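Local coordinates for clavulanic acid biosynthesis oligopeptide binding protein 2 (PDB 2WOL), which probably binds oligopeptides or related ligands as an extracellular solute-binding protein linked to clavulanic acid biosynthesis, at residues Val80-Val92 with Thr98-Asp110. Sequence-based numbering, arbitrary orientation.
Sequences VPAPDLAEGPGEV and TWTYRLRRGLRYD
The carbonyl oxygen of Glu-91 is gripped twice, by the backbone N of Thr-100 at 3.0 Å and by a water that also bonds Thr-100 OG1. The reverse bond, Glu-91 N to Thr-100 O (2.8 Å), is nearly straight at 175° and completes an antiparallel hydrogen-bonded pair in the hairpin of strands 91-93 and 98-102. Strand 91-93 is an outer strand of a four-stranded antiparallel sheet; 98-102 pairs on its other side with 171-175. On the Glu-91 and Thr-100 face, Arg-102 takes the carboxylate side-on, both bonds 2.8 Å: NE meets Glu-91 OE2 near the guanidinium plane, whereas OE1, bound by NH2, is tilted out of it. On the other face, Val-92 has CG2 anti to its carbonyl carbon, which lays this methyl over the six-membered ring of Trp-99, 3.5 Å from its centroid, as a CH-pi contact. Gly-90 CA rests on a face of the Tyr-101 ring, 3.3 Å from CE2; Asp-184 binds both Tyr-101 OH and Gly-90 N. Beyond the hairpin comes a single bridge, Ala-86 with Leu-103, in a register shifted by two, held by Glu-87 N to Arg-102 O and Arg-104 N to Leu-85 O (2.9 Å). Water links Gly-88 O to Arg-102 N between them. Backbone bonds and water thus carry the two segments across the register change, and the two-pronged salt bridge probably limits rotation of both charged ends at the solvent-facing surface.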
loop_
_atom_site.group_PDB
_atom_site.type_symbol
_atom_site.label_atom_id
_atom_site.label_comp_id
_atom_site.label_asym_id
_atom_site.label_seq_id
_atom_site.Cartn_x
_atom_site.Cartn_y
_atom_site.Cartn_z
ATOM N N VAL A 80 14.209 -2.215 -0.686
ATOM C CA VAL A 80 15.131 -1.311 0.005
ATOM C C VAL A 80 15.346 -0.053 -0.840
ATOM O O VAL A 80 15.910 -0.133 -1.934
ATOM C CB VAL A 80 16.481 -2.016 0.326
ATOM C CG1 VAL A 80 17.414 -1.091 1.103
ATOM C CG2 VAL A 80 16.242 -3.311 1.107
ATOM N N PRO A 81 14.886 1.115 -0.346
ATOM C CA PRO A 81 15.050 2.348 -1.127
ATOM C C PRO A 81 16.510 2.590 -1.525
ATOM O O PRO A 81 17.419 2.383 -0.715
ATOM C CB PRO A 81 14.546 3.439 -0.176
ATOM C CG PRO A 81 13.603 2.722 0.752
ATOM C CD PRO A 81 14.198 1.356 0.936
ATOM N N ALA A 82 16.704 2.991 -2.777
ATOM C CA ALA A 82 18.025 3.235 -3.355
ATOM C C ALA A 82 18.168 4.716 -3.726
ATOM O O ALA A 82 17.162 5.398 -3.926
ATOM C CB ALA A 82 18.216 2.354 -4.589
ATOM N N PRO A 83 19.412 5.229 -3.802
ATOM C CA PRO A 83 19.591 6.635 -4.172
ATOM C C PRO A 83 18.994 6.937 -5.539
ATOM O O PRO A 83 19.202 6.178 -6.488
ATOM C CB PRO A 83 21.117 6.796 -4.226
ATOM C CG PRO A 83 21.658 5.697 -3.416
ATOM C CD PRO A 83 20.700 4.558 -3.551
ATOM N N ASP A 84 18.243 8.031 -5.620
ATOM C CA ASP A 84 17.656 8.481 -6.874
ATOM C C ASP A 84 18.171 9.890 -7.170
ATOM O O ASP A 84 19.180 10.043 -7.860
ATOM C CB ASP A 84 16.122 8.406 -6.804
ATOM C CG ASP A 84 15.437 8.844 -8.093
ATOM O OD1 ASP A 84 16.118 9.080 -9.115
ATOM O OD2 ASP A 84 14.192 8.948 -8.077
ATOM N N LEU A 85 17.510 10.913 -6.634
ATOM C CA LEU A 85 18.030 12.278 -6.751
ATOM C C LEU A 85 19.220 12.486 -5.826
ATOM O O LEU A 85 20.107 13.284 -6.128
ATOM C CB LEU A 85 16.948 13.323 -6.466
ATOM C CG LEU A 85 15.821 13.470 -7.487
ATOM C CD1 LEU A 85 14.723 14.339 -6.914
ATOM C CD2 LEU A 85 16.321 14.048 -8.802
ATOM N N ALA A 86 19.229 11.776 -4.700
ATOM C CA ALA A 86 20.357 11.807 -3.774
ATOM C C ALA A 86 21.520 10.987 -4.317
ATOM O O ALA A 86 21.317 10.016 -5.051
ATOM C CB ALA A 86 19.944 11.297 -2.403
ATOM N N GLU A 87 22.736 11.376 -3.953
ATOM C CA GLU A 87 23.920 10.641 -4.405
ATOM C C GLU A 87 24.146 9.365 -3.596
ATOM O O GLU A 87 24.803 8.434 -4.070
ATOM C CB GLU A 87 25.159 11.537 -4.315
ATOM C CG GLU A 87 25.064 12.817 -5.139
ATOM C CD GLU A 87 26.178 13.802 -4.835
ATOM O OE1 GLU A 87 26.409 14.112 -3.645
ATOM O OE2 GLU A 87 26.815 14.281 -5.795
ATOM N N GLY A 88 23.598 9.329 -2.383
ATOM C CA GLY A 88 23.675 8.157 -1.518
ATOM C C GLY A 88 22.449 8.036 -0.627
ATOM O O GLY A 88 21.630 8.955 -0.579
ATOM N N PRO A 89 22.316 6.902 0.088
ATOM C CA PRO A 89 21.202 6.750 1.027
ATOM C C PRO A 89 21.268 7.777 2.156
ATOM O O PRO A 89 22.335 8.335 2.432
ATOM C CB PRO A 89 21.393 5.334 1.586
ATOM C CG PRO A 89 22.286 4.649 0.620
ATOM C CD PRO A 89 23.175 5.706 0.064
ATOM N N GLY A 90 20.130 8.022 2.799
ATOM C CA GLY A 90 20.069 8.960 3.917
ATOM C C GLY A 90 21.157 8.714 4.938
ATOM O O GLY A 90 21.364 7.581 5.372
ATOM N N GLU A 91 21.866 9.779 5.298
ATOM C CA GLU A 91 22.917 9.710 6.306
ATOM C C GLU A 91 22.272 9.916 7.664
ATOM O O GLU A 91 21.707 10.977 7.942
ATOM C CB GLU A 91 23.988 10.774 6.051
ATOM C CG GLU A 91 24.702 10.652 4.706
ATOM C CD GLU A 91 25.626 11.828 4.401
ATOM O OE1 GLU A 91 25.834 12.685 5.289
ATOM O OE2 GLU A 91 26.139 11.895 3.262
ATOM N N VAL A 92 22.341 8.890 8.503
ATOM C CA VAL A 92 21.650 8.900 9.785
ATOM C C VAL A 92 22.579 9.357 10.903
ATOM O O VAL A 92 23.705 8.868 11.030
ATOM C CB VAL A 92 21.048 7.510 10.119
ATOM C CG1 VAL A 92 20.140 7.593 11.334
ATOM C CG2 VAL A 92 20.271 6.965 8.935
ATOM N N THR A 98 18.200 12.416 12.903
ATOM C CA THR A 98 18.645 13.356 11.878
ATOM C C THR A 98 19.066 12.645 10.593
ATOM O O THR A 98 19.902 11.736 10.610
ATOM C CB THR A 98 19.758 14.282 12.415
ATOM O OG1 THR A 98 19.283 14.936 13.599
ATOM C CG2 THR A 98 20.151 15.338 11.379
ATOM N N TRP A 99 18.471 13.078 9.486
ATOM C CA TRP A 99 18.668 12.449 8.191
ATOM C C TRP A 99 19.142 13.475 7.178
ATOM O O TRP A 99 18.467 14.477 6.932
ATOM C CB TRP A 99 17.364 11.799 7.730
ATOM C CG TRP A 99 17.011 10.582 8.516
ATOM C CD1 TRP A 99 16.577 10.532 9.810
ATOM C CD2 TRP A 99 17.074 9.228 8.061
ATOM N NE1 TRP A 99 16.360 9.229 10.190
ATOM C CE2 TRP A 99 16.658 8.408 9.134
ATOM C CE3 TRP A 99 17.432 8.629 6.847
ATOM C CZ2 TRP A 99 16.595 7.014 9.027
ATOM C CZ3 TRP A 99 17.367 7.250 6.740
ATOM C CH2 TRP A 99 16.954 6.456 7.826
ATOM N N THR A 100 20.310 13.213 6.598
ATOM C CA THR A 100 20.945 14.120 5.653
ATOM C C THR A 100 21.052 13.481 4.269
ATOM O O THR A 100 21.434 12.315 4.139
ATOM C CB THR A 100 22.350 14.526 6.168
ATOM O OG1 THR A 100 22.224 15.121 7.466
ATOM C CG2 THR A 100 23.035 15.503 5.225
ATOM N N TYR A 101 20.699 14.253 3.242
ATOM C CA TYR A 101 20.797 13.829 1.845
ATOM C C TYR A 101 21.572 14.857 1.040
ATOM O O TYR A 101 21.513 16.061 1.322
ATOM C CB TYR A 101 19.407 13.642 1.217
ATOM C CG TYR A 101 18.557 12.590 1.889
ATOM C CD1 TYR A 101 17.792 12.905 3.010
ATOM C CD2 TYR A 101 18.512 11.282 1.402
ATOM C CE1 TYR A 101 17.006 11.949 3.640
ATOM C CE2 TYR A 101 17.727 10.313 2.024
ATOM C CZ TYR A 101 16.978 10.658 3.145
ATOM O OH TYR A 101 16.194 9.727 3.790
ATOM N N ARG A 102 22.288 14.368 0.033
ATOM C CA ARG A 102 23.086 15.211 -0.849
ATOM C C ARG A 102 22.601 15.009 -2.274
ATOM O O ARG A 102 22.643 13.898 -2.802
ATOM C CB ARG A 102 24.576 14.883 -0.695
ATOM C CG ARG A 102 24.998 14.894 0.766
ATOM C CD ARG A 102 26.473 14.624 1.024
ATOM N NE ARG A 102 26.670 14.473 2.465
ATOM C CZ ARG A 102 26.756 15.483 3.330
ATOM N NH1 ARG A 102 26.696 16.740 2.905
ATOM N NH2 ARG A 102 26.909 15.236 4.622
ATOM N N LEU A 103 22.119 16.088 -2.878
ATOM C CA LEU A 103 21.472 16.025 -4.182
ATOM C C LEU A 103 22.466 16.036 -5.334
ATOM O O LEU A 103 23.499 16.713 -5.276
ATOM C CB LEU A 103 20.492 17.187 -4.347
ATOM C CG LEU A 103 19.116 17.101 -3.684
ATOM C CD1 LEU A 103 19.192 17.345 -2.179
ATOM C CD2 LEU A 103 18.178 18.108 -4.341
ATOM N N ARG A 104 22.142 15.284 -6.383
ATOM C CA ARG A 104 22.874 15.358 -7.647
ATOM C C ARG A 104 22.780 16.773 -8.217
ATOM O O ARG A 104 21.749 17.435 -8.088
ATOM C CB ARG A 104 22.316 14.352 -8.654
ATOM C CG ARG A 104 22.560 12.899 -8.296
ATOM C CD ARG A 104 21.741 11.995 -9.198
ATOM N NE ARG A 104 22.119 10.593 -9.067
ATOM C CZ ARG A 104 23.086 10.006 -9.770
ATOM N NH1 ARG A 104 23.784 10.695 -10.664
ATOM N NH2 ARG A 104 23.353 8.722 -9.581
ATOM N N ARG A 105 23.867 17.229 -8.834
ATOM C CA ARG A 105 23.964 18.598 -9.336
ATOM C C ARG A 105 23.466 18.703 -10.773
ATOM O O ARG A 105 23.516 17.734 -11.533
ATOM C CB ARG A 105 25.417 19.093 -9.276
ATOM C CG ARG A 105 26.262 18.523 -8.141
ATOM C CD ARG A 105 26.388 19.478 -6.965
ATOM N NE ARG A 105 27.391 19.008 -6.007
ATOM C CZ ARG A 105 27.789 19.680 -4.928
ATOM N NH1 ARG A 105 27.276 20.872 -4.643
ATOM N NH2 ARG A 105 28.709 19.155 -4.127
ATOM N N GLY A 106 22.986 19.889 -11.137
ATOM C CA GLY A 106 22.632 20.205 -12.520
ATOM C C GLY A 106 21.395 19.536 -13.091
ATOM O O GLY A 106 21.203 19.534 -14.308
ATOM N N LEU A 107 20.549 18.981 -12.226
ATOM C CA LEU A 107 19.323 18.319 -12.677
ATOM C C LEU A 107 18.216 19.337 -12.926
ATOM O O LEU A 107 18.203 20.408 -12.316
ATOM C CB LEU A 107 18.875 17.249 -11.679
ATOM C CG LEU A 107 19.889 16.159 -11.309
ATOM C CD1 LEU A 107 19.188 15.016 -10.612
ATOM C CD2 LEU A 107 20.640 15.632 -12.523
ATOM N N ARG A 108 17.299 19.001 -13.828
ATOM C CA ARG A 108 16.320 19.965 -14.329
ATOM C C ARG A 108 14.906 19.398 -14.436
ATOM O O ARG A 108 14.724 18.202 -14.671
ATOM C CB ARG A 108 16.760 20.490 -15.704
ATOM C CG ARG A 108 17.973 21.418 -15.677
ATOM C CD ARG A 108 18.445 21.748 -17.085
ATOM N NE ARG A 108 19.566 22.688 -17.077
ATOM C CZ ARG A 108 20.097 23.245 -18.165
ATOM N NH1 ARG A 108 19.618 22.966 -19.373
ATOM N NH2 ARG A 108 21.115 24.089 -18.045
ATOM N N TYR A 109 13.916 20.272 -14.257
ATOM C CA TYR A 109 12.517 19.944 -14.521
ATOM C C TYR A 109 12.218 20.008 -16.012
ATOM O O TYR A 109 13.045 20.471 -16.800
ATOM C CB TYR A 109 11.576 20.911 -13.796
ATOM C CG TYR A 109 11.687 20.882 -12.296
ATOM C CD1 TYR A 109 12.399 21.865 -11.614
ATOM C CD2 TYR A 109 11.080 19.867 -11.554
ATOM C CE1 TYR A 109 12.503 21.840 -10.237
ATOM C CE2 TYR A 109 11.180 19.833 -10.175
ATOM C CZ TYR A 109 11.894 20.822 -9.525
ATOM O OH TYR A 109 12.000 20.800 -8.163
ATOM N N ASP A 110 11.018 19.570 -16.381
ATOM C CA ASP A 110 10.554 19.571 -17.773
ATOM C C ASP A 110 10.536 20.949 -18.448
ATOM O O ASP A 110 10.493 21.033 -19.677
ATOM C CB ASP A 110 9.163 18.941 -17.859
ATOM C CG ASP A 110 8.117 19.748 -17.124
ATOM O OD1 ASP A 110 8.274 19.950 -15.900
ATOM O OD2 ASP A 110 7.139 20.176 -17.771
HETATM O O HOH W 1 22.005 8.451 -7.182
HETATM O O HOH W 2 25.724 17.077 -3.937
HETATM O O HOH W 3 25.999 15.217 -8.881
HETATM O O HOH W 4 22.726 11.537 0.137
HETATM O O HOH W 5 22.626 13.058 9.298
#